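Local coordinates for protein neck and C-terminal motor domain of Kar3 (Candida glabrata, PDB 4GKR) that probably couples ATP hydrolysis to movement along microtubules as the motor of a mitotic kinesin-14, and holds ADP in its nucleotide pocket, at residues 34-39 with 48-53; 64-69 with 74-79. All coordinates share one frame; numbering follows the deposited sequence.

Contact 1: 34-39 with 48-53; sequences CRIRPP and EHIKVQ. With ADP (adenosine-5'-diphosphate), chain D.
Ile36 meets strand 50-52 through one methyl group. CD1 of Ile36 lies 3.9 Å from CG2 of Ile50, as the two side chains slide past each other in opposite directions, and 4.0 Å from CG2 of Val52, which it faces tip to tip. No hydrogen bond joins the segments, and the two strands are not paired. Ile36 CD1 reaches this position because CG1 is set opposite the carbonyl carbon (chi1 -57°) and the chain then runs extended. Met64 and Ile342 also pack on Ile36.

The next residue, Arg37, serves the nucleotide. CB of Arg37 rests above the adenine, 3.5 Å from N7 of ADP. CG sits between the backbone N and the carbonyl carbon (chi1 71°), and from there the extended chain carries CD of Arg37 to within 3.6 Å of C8 of ADP. NE gives its hydrogen to Gly117 O of the P-loop. Arg37 NH1 bonds to Pro38 O at 2.8 Å, in the guanidinium plane, and NH2 is hydrogen-bonded as well. These bonds help to fix the rotation of the guanidinium, which approaches the ribose O4' obliquely.

Pro38 covers the same face of the base, its CG 3.4 Å from N1 of ADP. N6 of ADP lies over one face of the Arg35 guanidinium, 3.2 Å from NH2, and that group is held in turn by Asn88 OD1 and Glu86 O. Arg37 and Pro38 over one face and Arg35 at the amino edge make up the R-x-R-P motif, which holds the adenine at the end of the first core strand of a kinesin motor domain.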
loop_
_atom_site.group_PDB
_atom_site.type_symbol
_atom_site.label_atom_id
_atom_site.label_comp_id
_atom_site.label_asym_id
_atom_site.label_seq_id
_atom_site.Cartn_x
_atom_site.Cartn_y
_atom_site.Cartn_z
ATOM N N CYS A 34 -2.847 11.514 -0.369
ATOM C CA CYS A 34 -2.029 12.016 0.699
ATOM C C CYS A 34 -2.844 11.978 1.969
ATOM O O CYS A 34 -4.005 12.348 1.953
ATOM C CB CYS A 34 -1.569 13.426 0.378
ATOM S SG CYS A 34 -0.722 14.162 1.786
ATOM N N ARG A 35 -2.260 11.523 3.064
ATOM C CA ARG A 35 -2.985 11.560 4.332
ATOM C C ARG A 35 -2.219 12.276 5.424
ATOM O O ARG A 35 -1.121 11.866 5.778
ATOM C CB ARG A 35 -3.358 10.153 4.812
ATOM C CG ARG A 35 -3.959 10.144 6.219
ATOM C CD ARG A 35 -4.367 8.763 6.683
ATOM N NE ARG A 35 -5.493 8.845 7.610
ATOM C CZ ARG A 35 -6.022 7.807 8.260
ATOM N NH1 ARG A 35 -5.539 6.579 8.094
ATOM N NH2 ARG A 35 -7.046 7.999 9.065
ATOM N N ILE A 36 -2.802 13.325 5.979
ATOM C CA ILE A 36 -2.185 13.982 7.126
ATOM C C ILE A 36 -2.740 13.352 8.393
ATOM O O ILE A 36 -3.938 13.375 8.602
ATOM C CB ILE A 36 -2.478 15.502 7.127
ATOM C CG1 ILE A 36 -2.001 16.124 5.813
ATOM C CG2 ILE A 36 -1.807 16.195 8.308
ATOM C CD1 ILE A 36 -2.527 17.511 5.535
ATOM N N ARG A 37 -1.894 12.779 9.235
ATOM C CA ARG A 37 -2.387 12.302 10.540
ATOM C C ARG A 37 -2.623 13.457 11.532
ATOM O O ARG A 37 -2.039 14.539 11.389
ATOM C CB ARG A 37 -1.439 11.271 11.159
ATOM C CG ARG A 37 -0.124 11.837 11.656
ATOM C CD ARG A 37 0.530 10.905 12.653
ATOM N NE ARG A 37 1.891 11.318 12.995
ATOM C CZ ARG A 37 2.205 12.335 13.795
ATOM N NH1 ARG A 37 1.257 13.082 14.343
ATOM N NH2 ARG A 37 3.476 12.610 14.037
ATOM N N PRO A 38 -3.501 13.238 12.527
ATOM C CA PRO A 38 -3.665 14.195 13.638
ATOM C C PRO A 38 -2.382 14.348 14.446
ATOM O O PRO A 38 -1.548 13.449 14.427
ATOM C CB PRO A 38 -4.748 13.555 14.513
ATOM C CG PRO A 38 -4.924 12.163 13.990
ATOM C CD PRO A 38 -4.532 12.187 12.551
ATOM N N PRO A 39 -2.218 15.485 15.153
ATOM C CA PRO A 39 -1.045 15.662 16.031
ATOM C C PRO A 39 -1.044 14.704 17.234
ATOM O O PRO A 39 -2.110 14.301 17.708
ATOM C CB PRO A 39 -1.180 17.119 16.508
ATOM C CG PRO A 39 -2.636 17.423 16.386
ATOM C CD PRO A 39 -3.090 16.679 15.160
ATOM N N GLU A 48 -0.393 25.388 11.031
ATOM C CA GLU A 48 -0.537 26.581 10.183
ATOM C C GLU A 48 0.280 26.510 8.877
ATOM O O GLU A 48 -0.023 27.215 7.916
ATOM C CB GLU A 48 -0.176 27.854 10.965
ATOM N N HIS A 49 1.295 25.650 8.846
ATOM C CA HIS A 49 2.217 25.552 7.711
ATOM C C HIS A 49 1.747 24.632 6.599
ATOM O O HIS A 49 2.379 24.543 5.540
ATOM C CB HIS A 49 3.584 25.110 8.214
ATOM C CG HIS A 49 3.577 23.744 8.859
ATOM N ND1 HIS A 49 3.888 22.619 8.180
ATOM C CD2 HIS A 49 3.266 23.346 10.157
ATOM C CE1 HIS A 49 3.801 21.554 9.003
ATOM N NE2 HIS A 49 3.413 21.997 10.210
ATOM N N ILE A 50 0.648 23.919 6.825
ATOM C CA ILE A 50 0.023 23.140 5.761
ATOM C C ILE A 50 -1.365 23.689 5.475
ATOM O O ILE A 50 -2.126 23.969 6.401
ATOM C CB ILE A 50 -0.062 21.637 6.101
ATOM C CG1 ILE A 50 1.328 21.076 6.419
ATOM C CG2 ILE A 50 -0.663 20.854 4.940
ATOM C CD1 ILE A 50 1.346 19.600 6.773
ATOM N N LYS A 51 -1.682 23.850 4.195
ATOM C CA LYS A 51 -3.010 24.282 3.774
ATOM C C LYS A 51 -3.526 23.426 2.619
ATOM O O LYS A 51 -2.883 23.321 1.581
ATOM C CB LYS A 51 -3.013 25.777 3.405
ATOM N N VAL A 52 -4.694 22.824 2.809
ATOM C CA VAL A 52 -5.290 21.941 1.811
ATOM C C VAL A 52 -6.485 22.592 1.121
ATOM O O VAL A 52 -7.421 23.015 1.786
ATOM C CB VAL A 52 -5.752 20.627 2.457
ATOM C CG1 VAL A 52 -6.343 19.696 1.413
ATOM C CG2 VAL A 52 -4.596 19.948 3.188
ATOM N N GLN A 53 -6.454 22.662 -0.210
ATOM C CA GLN A 53 -7.561 23.224 -0.991
ATOM C C GLN A 53 -8.706 22.239 -1.173
ATOM O O GLN A 53 -8.524 21.043 -0.997
ATOM C CB GLN A 53 -7.084 23.687 -2.361
ATOM C CG GLN A 53 -6.445 25.062 -2.340
ATOM C CD GLN A 53 -4.943 24.978 -2.195
ATOM O OE1 GLN A 53 -4.227 24.762 -3.178
ATOM N NE2 GLN A 53 -4.454 25.141 -0.965
HETATM P PB ADP D . 4.687 4.737 11.006
HETATM O O1B ADP D . 4.386 5.592 9.785
HETATM O O2B ADP D . 4.264 3.296 10.886
HETATM O O3B ADP D . 6.093 4.980 11.480
HETATM P PA ADP D . 2.544 4.618 12.975
HETATM O O1A ADP D . 1.401 4.081 12.172
HETATM O O2A ADP D . 3.222 3.714 13.976
HETATM O O3A ADP D . 3.692 5.371 12.106
HETATM O "O5'" ADP D . 1.868 5.899 13.657
HETATM C "C5'" ADP D . 2.601 6.778 14.513
HETATM C "C4'" ADP D . 1.739 7.146 15.726
HETATM O "O4'" ADP D . 0.676 8.061 15.403
HETATM C "C3'" ADP D . 1.056 5.922 16.305
HETATM O "O3'" ADP D . 1.116 6.094 17.715
HETATM C "C2'" ADP D . -0.382 5.994 15.797
HETATM O "O2'" ADP D . -1.345 5.452 16.696
HETATM C "C1'" ADP D . -0.621 7.471 15.590
HETATM N N9 ADP D . -1.405 7.721 14.362
HETATM C C8 ADP D . -0.917 7.675 13.118
HETATM N N7 ADP D . -1.863 7.966 12.195
HETATM C C5 ADP D . -2.992 8.224 12.855
HETATM C C6 ADP D . -4.369 8.607 12.479
HETATM N N6 ADP D . -4.715 8.772 11.188
HETATM N N1 ADP D . -5.265 8.769 13.478
HETATM C C2 ADP D . -4.932 8.607 14.780
HETATM N N3 ADP D . -3.700 8.260 15.194
HETATM C C4 ADP D . -2.694 8.059 14.292
#

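Contact 2: 64-69 with 74-79; sequences MTINRG and IPFKFD
Met64 and Phe76 form an antiparallel hydrogen-bonded pair in which both backbone groups of each residue face the other strand. Met64 N donates to Phe76 O at 3.0 Å, and Phe76 N returns a bond to Met64 O at 2.8 Å that arrives almost in line with the carbonyl. Two residues along, Ile66 and Ile74 repeat the arrangement. Ile66 N reaches Ile74 O at 2.9 Å, and Ile74 N reaches Ile66 O at the same length in a nearly straight bond (174° at the hydrogen). Ile74 O also receives a CA-H...O contact from Thr65.

Between these pairs Thr65 and Pro75 make a non-hydrogen-bonded pair. Pro75 lacks an N-H, but its nitrogen is directed away from Thr65, toward the outer edge of the sheet, where strand 73-78 is the last in this chain, so no bond of the hairpin is lost. The backbone of Thr65 bonds instead to Lys51, and that of Asn67 to His49.

The side chains of Met64, Ile66, Ile74 and Phe76 share one face of the hairpin. Met64 CG, between the backbone N and the carbonyl carbon (chi1 65°), passes obliquely by Phe76 CB, and with chi2 extended Met64 SD is carried to the edge of the Phe78 ring, 4.2 Å from CE2. Ile66 CD1 lies 4.0 Å from CE2 of Phe76. Near the turn Ile74 CD1 packs 3.7 Å from Arg68 CB and under one face of its guanidinium, although Arg68 also touches a crystal neighbour.

This antiparallel beta hairpin belongs to the small three-stranded sheet beside the kinesin motor core. Leu356 of helix 349-363 packs on Met64 and Ile66, and Ser360 on Phe76, while Phe78 leans on Val32 and Cys34 of the core strand 30-36.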
loop_
_atom_site.group_PDB
_atom_site.type_symbol
_atom_site.label_atom_id
_atom_site.label_comp_id
_atom_site.label_asym_id
_atom_site.label_seq_id
_atom_site.Cartn_x
_atom_site.Cartn_y
_atom_site.Cartn_z
ATOM N N MET A 64 -2.595 21.207 -2.267
ATOM C CA MET A 64 -2.198 21.678 -0.948
ATOM C C MET A 64 -0.947 22.504 -1.109
ATOM O O MET A 64 -0.187 22.304 -2.045
ATOM C CB MET A 64 -1.918 20.521 0.023
ATOM C CG MET A 64 -0.731 19.644 -0.358
ATOM S SD MET A 64 -0.233 18.334 0.799
ATOM C CE MET A 64 -1.602 18.287 1.954
ATOM N N THR A 65 -0.727 23.419 -0.182
ATOM C CA THR A 65 0.505 24.168 -0.153
ATOM C C THR A 65 1.208 23.925 1.166
ATOM O O THR A 65 0.583 23.622 2.179
ATOM C CB THR A 65 0.259 25.683 -0.315
ATOM O OG1 THR A 65 -0.462 26.181 0.821
ATOM C CG2 THR A 65 -0.521 25.993 -1.605
ATOM N N ILE A 66 2.521 24.062 1.146
ATOM C CA ILE A 66 3.291 24.076 2.370
ATOM C C ILE A 66 4.048 25.387 2.449
ATOM O O ILE A 66 4.834 25.702 1.549
ATOM C CB ILE A 66 4.274 22.907 2.414
ATOM C CG1 ILE A 66 3.500 21.596 2.434
ATOM C CG2 ILE A 66 5.177 23.018 3.634
ATOM C CD1 ILE A 66 4.379 20.381 2.276
ATOM N N ASN A 67 3.794 26.156 3.506
ATOM C CA ASN A 67 4.564 27.369 3.779
ATOM C C ASN A 67 5.873 26.995 4.483
ATOM O O ASN A 67 5.868 26.578 5.638
ATOM C CB ASN A 67 3.748 28.377 4.597
ATOM N N ARG A 68 6.992 27.137 3.777
ATOM C CA ARG A 68 8.297 26.692 4.271
ATOM C C ARG A 68 8.879 27.588 5.371
ATOM O O ARG A 68 9.931 27.272 5.938
ATOM C CB ARG A 68 9.288 26.629 3.109
ATOM C CG ARG A 68 10.522 25.786 3.357
ATOM C CD ARG A 68 11.471 25.950 2.194
ATOM N NE ARG A 68 11.789 24.656 1.603
ATOM C CZ ARG A 68 11.992 24.454 0.302
ATOM N NH1 ARG A 68 11.908 25.469 -0.557
ATOM N NH2 ARG A 68 12.276 23.234 -0.143
ATOM N N GLY A 69 8.204 28.694 5.677
ATOM C CA GLY A 69 8.807 29.729 6.506
ATOM C C GLY A 69 9.694 30.558 5.596
ATOM O O GLY A 69 10.164 30.078 4.552
ATOM N N ILE A 74 5.209 26.226 -1.260
ATOM C CA ILE A 74 5.384 25.153 -2.239
ATOM C C ILE A 74 4.071 24.410 -2.510
ATOM O O ILE A 74 3.479 23.840 -1.592
ATOM C CB ILE A 74 6.470 24.141 -1.795
ATOM C CG1 ILE A 74 7.782 24.850 -1.469
ATOM C CG2 ILE A 74 6.738 23.105 -2.874
ATOM C CD1 ILE A 74 7.990 25.093 0.009
ATOM N N PRO A 75 3.617 24.411 -3.780
ATOM C CA PRO A 75 2.356 23.772 -4.184
ATOM C C PRO A 75 2.490 22.281 -4.506
ATOM O O PRO A 75 3.542 21.842 -4.968
ATOM C CB PRO A 75 1.978 24.547 -5.448
ATOM C CG PRO A 75 3.292 24.945 -6.041
ATOM C CD PRO A 75 4.236 25.164 -4.894
ATOM N N PHE A 76 1.421 21.521 -4.253
ATOM C CA PHE A 76 1.350 20.102 -4.591
ATOM C C PHE A 76 -0.028 19.716 -5.048
ATOM O O PHE A 76 -0.995 20.327 -4.648
ATOM C CB PHE A 76 1.731 19.247 -3.403
ATOM C CG PHE A 76 3.148 19.390 -3.021
ATOM C CD1 PHE A 76 4.124 18.706 -3.716
ATOM C CD2 PHE A 76 3.511 20.247 -2.002
ATOM C CE1 PHE A 76 5.452 18.856 -3.398
ATOM C CE2 PHE A 76 4.832 20.402 -1.663
ATOM C CZ PHE A 76 5.806 19.701 -2.364
ATOM N N LYS A 77 -0.115 18.689 -5.884
ATOM C CA LYS A 77 -1.402 18.220 -6.374
ATOM C C LYS A 77 -1.429 16.705 -6.351
ATOM O O LYS A 77 -0.530 16.056 -6.849
ATOM C CB LYS A 77 -1.675 18.767 -7.785
ATOM N N PHE A 78 -2.449 16.137 -5.735
ATOM C CA PHE A 78 -2.605 14.686 -5.713
ATOM C C PHE A 78 -4.002 14.346 -6.154
ATOM O O PHE A 78 -4.793 15.249 -6.406
ATOM C CB PHE A 78 -2.342 14.163 -4.318
ATOM C CG PHE A 78 -0.985 14.493 -3.828
ATOM C CD1 PHE A 78 0.132 13.873 -4.382
ATOM C CD2 PHE A 78 -0.804 15.447 -2.854
ATOM C CE1 PHE A 78 1.415 14.186 -3.949
ATOM C CE2 PHE A 78 0.469 15.770 -2.412
ATOM C CZ PHE A 78 1.581 15.131 -2.950
ATOM N N ASP A 79 -4.311 13.062 -6.253
ATOM C CA ASP A 79 -5.644 12.637 -6.700
ATOM C C ASP A 79 -6.750 12.853 -5.640
ATOM O O ASP A 79 -7.931 13.022 -5.987
ATOM C CB ASP A 79 -5.611 11.206 -7.248
ATOM C CG ASP A 79 -4.709 11.082 -8.474
ATOM O OD1 ASP A 79 -5.135 11.542 -9.557
ATOM O OD2 ASP A 79 -3.575 10.546 -8.361
#

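Contacts 1 and 2 follow one another along the chain, with centres 10 Å apart, and lie on the same side of the chain's centre. Strand 50-52 of contact 1 and strands 62-67 and 73-78 of contact 2 make a three-stranded antiparallel sheet in sequential order, with 62-67 in the middle. Backbone bonds join strands 50-52 and 62-67, and Val52 CG2 packs on Met64 CE. Side chains of strand 30-36 pack on those of the small sheet, which therefore lies against the large mixed sheet. The C-terminal end of strand 30-36 runs into the residues that hold the adenine of ADP, so the small sheet and the nucleotide pocket share this strand.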